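Local coordinates for nucleoprotein (Schmallenberg virus, PDB 4JNG), which encapsidates the viral RNA genome as a helical nucleocapsid, shielding it from nucleases and presenting it as template for transcription and replication, at residues A40-F43 and F44-K48. Residues are numbered along the deposited sequence; the frame is centred on the assembly and turned at random.
Sequences ARVF and FLNQK. With nucleotides of chain A.
F44 N bonds back to A40 O (3.1 Å, nearly straight at 167°) in the last turn of helix 37-45, and N46 N donates to V42 O (3.1 Å) and, weakly, to F43 O before helix 47-56 begins. F43 and F44, neighbours in sequence, form a T-shaped pair: the F43 edge points at the F44 face with CD2 centred 3.7 Å above that ring and the planes at 88°. Their first torsions differ, F43 CG lying anti to its backbone N (178°) and F44 CG anti to its carbonyl carbon, which turns the two rings across each other. Beyond the break at N46 the extended Q47 chain lays its amide carbon CD 3.7 Å from F43 CE2; S97 of helix 93-110 touches all three side chains. On another side, L45 CD1 sits 4.0 Å above the centre of the R41 guanidinium, whose NH1 bonds to Q121 O and NH2 to Q12 OE1 of the second subunit. L45 CD2 packs 3.3 Å from C4 of the U30 base of the RNA (chain A), and K48 CD lies 3.4 Å from C5 of U29 of the same strand. This junction between two consecutive helices thus joins a buried aromatic core to the RNA-binding site of the orthobunyavirus nucleoprotein.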
loop_
_atom_site.group_PDB
_atom_site.type_symbol
_atom_site.label_atom_id
_atom_site.label_comp_id
_atom_site.label_asym_id
_atom_site.label_seq_id
_atom_site.Cartn_x
_atom_site.Cartn_y
_atom_site.Cartn_z
ATOM N N ALA B 40 11.161 11.131 -30.742
ATOM C CA ALA B 40 11.758 10.243 -29.738
ATOM C C ALA B 40 12.087 11.018 -28.465
ATOM O O ALA B 40 11.988 10.476 -27.368
ATOM C CB ALA B 40 13.000 9.552 -30.279
ATOM N N ARG B 41 12.469 12.284 -28.611
ATOM C CA ARG B 41 12.747 13.125 -27.450
ATOM C C ARG B 41 11.530 13.222 -26.536
ATOM O O ARG B 41 11.650 13.178 -25.314
ATOM C CB ARG B 41 13.155 14.536 -27.886
ATOM C CG ARG B 41 13.115 15.540 -26.747
ATOM C CD ARG B 41 13.361 16.973 -27.194
ATOM N NE ARG B 41 13.188 17.842 -26.039
ATOM C CZ ARG B 41 14.097 18.035 -25.090
ATOM N NH1 ARG B 41 15.292 17.447 -25.141
ATOM N NH2 ARG B 41 13.808 18.838 -24.078
ATOM N N VAL B 42 10.369 13.418 -27.147
ATOM C CA VAL B 42 9.130 13.554 -26.404
ATOM C C VAL B 42 8.738 12.204 -25.790
ATOM O O VAL B 42 8.366 12.140 -24.618
ATOM C CB VAL B 42 7.992 14.078 -27.294
ATOM C CG1 VAL B 42 6.677 14.076 -26.535
ATOM C CG2 VAL B 42 8.301 15.489 -27.782
ATOM N N PHE B 43 8.837 11.132 -26.569
ATOM C CA PHE B 43 8.529 9.814 -26.022
ATOM C C PHE B 43 9.263 9.569 -24.710
ATOM O O PHE B 43 8.627 9.288 -23.694
ATOM C CB PHE B 43 8.843 8.676 -26.989
ATOM C CG PHE B 43 8.574 7.325 -26.404
ATOM C CD1 PHE B 43 7.290 6.809 -26.393
ATOM C CD2 PHE B 43 9.594 6.591 -25.814
ATOM C CE1 PHE B 43 7.029 5.576 -25.819
ATOM C CE2 PHE B 43 9.338 5.362 -25.244
ATOM C CZ PHE B 43 8.052 4.847 -25.250
ATOM N N PHE B 44 10.590 9.690 -24.730
ATOM C CA PHE B 44 11.402 9.248 -23.584
ATOM C C PHE B 44 11.301 10.137 -22.348
ATOM O O PHE B 44 11.580 9.674 -21.249
ATOM C CB PHE B 44 12.868 9.049 -23.975
ATOM C CG PHE B 44 13.099 7.825 -24.805
ATOM C CD1 PHE B 44 12.979 6.561 -24.234
ATOM C CD2 PHE B 44 13.434 7.923 -26.149
ATOM C CE1 PHE B 44 13.180 5.426 -24.990
ATOM C CE2 PHE B 44 13.633 6.785 -26.911
ATOM C CZ PHE B 44 13.498 5.533 -26.331
ATOM N N LEU B 45 10.906 11.397 -22.503
ATOM C CA LEU B 45 10.639 12.220 -21.321
ATOM C C LEU B 45 9.225 12.021 -20.756
ATOM O O LEU B 45 8.990 12.292 -19.578
ATOM C CB LEU B 45 10.906 13.695 -21.612
ATOM C CG LEU B 45 12.389 13.990 -21.858
ATOM C CD1 LEU B 45 12.557 15.303 -22.602
ATOM C CD2 LEU B 45 13.171 13.995 -20.555
ATOM N N ASN B 46 8.295 11.537 -21.582
ATOM C CA ASN B 46 6.901 11.365 -21.172
ATOM C C ASN B 46 6.487 9.904 -21.019
ATOM O O ASN B 46 5.297 9.584 -20.993
ATOM C CB ASN B 46 5.984 12.066 -22.167
ATOM C CG ASN B 46 6.113 13.568 -22.104
ATOM O OD1 ASN B 46 6.930 14.160 -22.802
ATOM N ND2 ASN B 46 5.303 14.196 -21.264
ATOM N N GLN B 47 7.474 9.024 -20.893
ATOM C CA GLN B 47 7.225 7.601 -20.934
ATOM C C GLN B 47 6.641 7.111 -19.606
ATOM O O GLN B 47 5.737 6.283 -19.599
ATOM C CB GLN B 47 8.503 6.834 -21.271
ATOM C CG GLN B 47 8.282 5.329 -21.307
ATOM C CD GLN B 47 9.535 4.538 -21.602
ATOM O OE1 GLN B 47 10.647 5.049 -21.515
ATOM N NE2 GLN B 47 9.357 3.262 -21.930
ATOM N N LYS B 48 7.169 7.619 -18.498
ATOM C CA LYS B 48 6.607 7.354 -17.180
ATOM C C LYS B 48 5.180 7.889 -17.070
ATOM O O LYS B 48 4.293 7.215 -16.528
ATOM C CB LYS B 48 7.500 7.960 -16.094
ATOM C CG LYS B 48 6.945 7.876 -14.677
ATOM C CD LYS B 48 8.040 7.567 -13.666
ATOM C CE LYS B 48 7.719 8.127 -12.289
ATOM N NZ LYS B 48 8.724 7.691 -11.279
ATOM P P U A 30 14.072 12.673 -13.223
ATOM O OP1 U A 30 14.165 12.432 -11.761
ATOM O OP2 U A 30 13.034 13.592 -13.758
ATOM O "O5'" U A 30 15.502 13.168 -13.721
ATOM C "C5'" U A 30 16.029 12.659 -14.952
ATOM C "C4'" U A 30 17.207 13.464 -15.451
ATOM O "O4'" U A 30 17.127 13.527 -16.904
ATOM C "C3'" U A 30 17.326 14.913 -14.984
ATOM O "O3'" U A 30 18.123 15.024 -13.806
ATOM C "C2'" U A 30 18.036 15.568 -16.163
ATOM O "O2'" U A 30 19.432 15.354 -16.162
ATOM C "C1'" U A 30 17.395 14.845 -17.344
ATOM N N1 U A 30 16.137 15.457 -17.796
ATOM C C2 U A 30 16.220 16.461 -18.742
ATOM O O2 U A 30 17.278 16.840 -19.214
ATOM N N3 U A 30 15.016 16.995 -19.124
ATOM C C4 U A 30 13.764 16.647 -18.664
ATOM O O4 U A 30 12.773 17.229 -19.108
ATOM C C5 U A 30 13.761 15.609 -17.679
ATOM C C6 U A 30 14.918 15.063 -17.288
ATOM P P U A 29 13.513 7.171 -10.248
ATOM O OP1 U A 29 14.060 8.279 -9.424
ATOM O OP2 U A 29 12.095 6.763 -10.081
ATOM O "O5'" U A 29 13.743 7.490 -11.791
ATOM C "C5'" U A 29 14.937 8.149 -12.249
ATOM C "C4'" U A 29 14.620 8.988 -13.462
ATOM O "O4'" U A 29 14.104 8.124 -14.515
ATOM C "C3'" U A 29 13.565 10.071 -13.248
ATOM O "O3'" U A 29 13.900 11.254 -13.971
ATOM C "C2'" U A 29 12.302 9.418 -13.800
ATOM O "O2'" U A 29 11.274 10.301 -14.194
ATOM C "C1'" U A 29 12.875 8.637 -14.980
ATOM N N1 U A 29 12.038 7.522 -15.448
ATOM C C2 U A 29 11.946 7.310 -16.812
ATOM O O2 U A 29 12.542 7.988 -17.631
ATOM N N3 U A 29 11.132 6.267 -17.181
ATOM C C4 U A 29 10.414 5.435 -16.349
ATOM O O4 U A 29 9.722 4.540 -16.837
ATOM C C5 U A 29 10.554 5.721 -14.955
ATOM C C6 U A 29 11.342 6.729 -14.561
#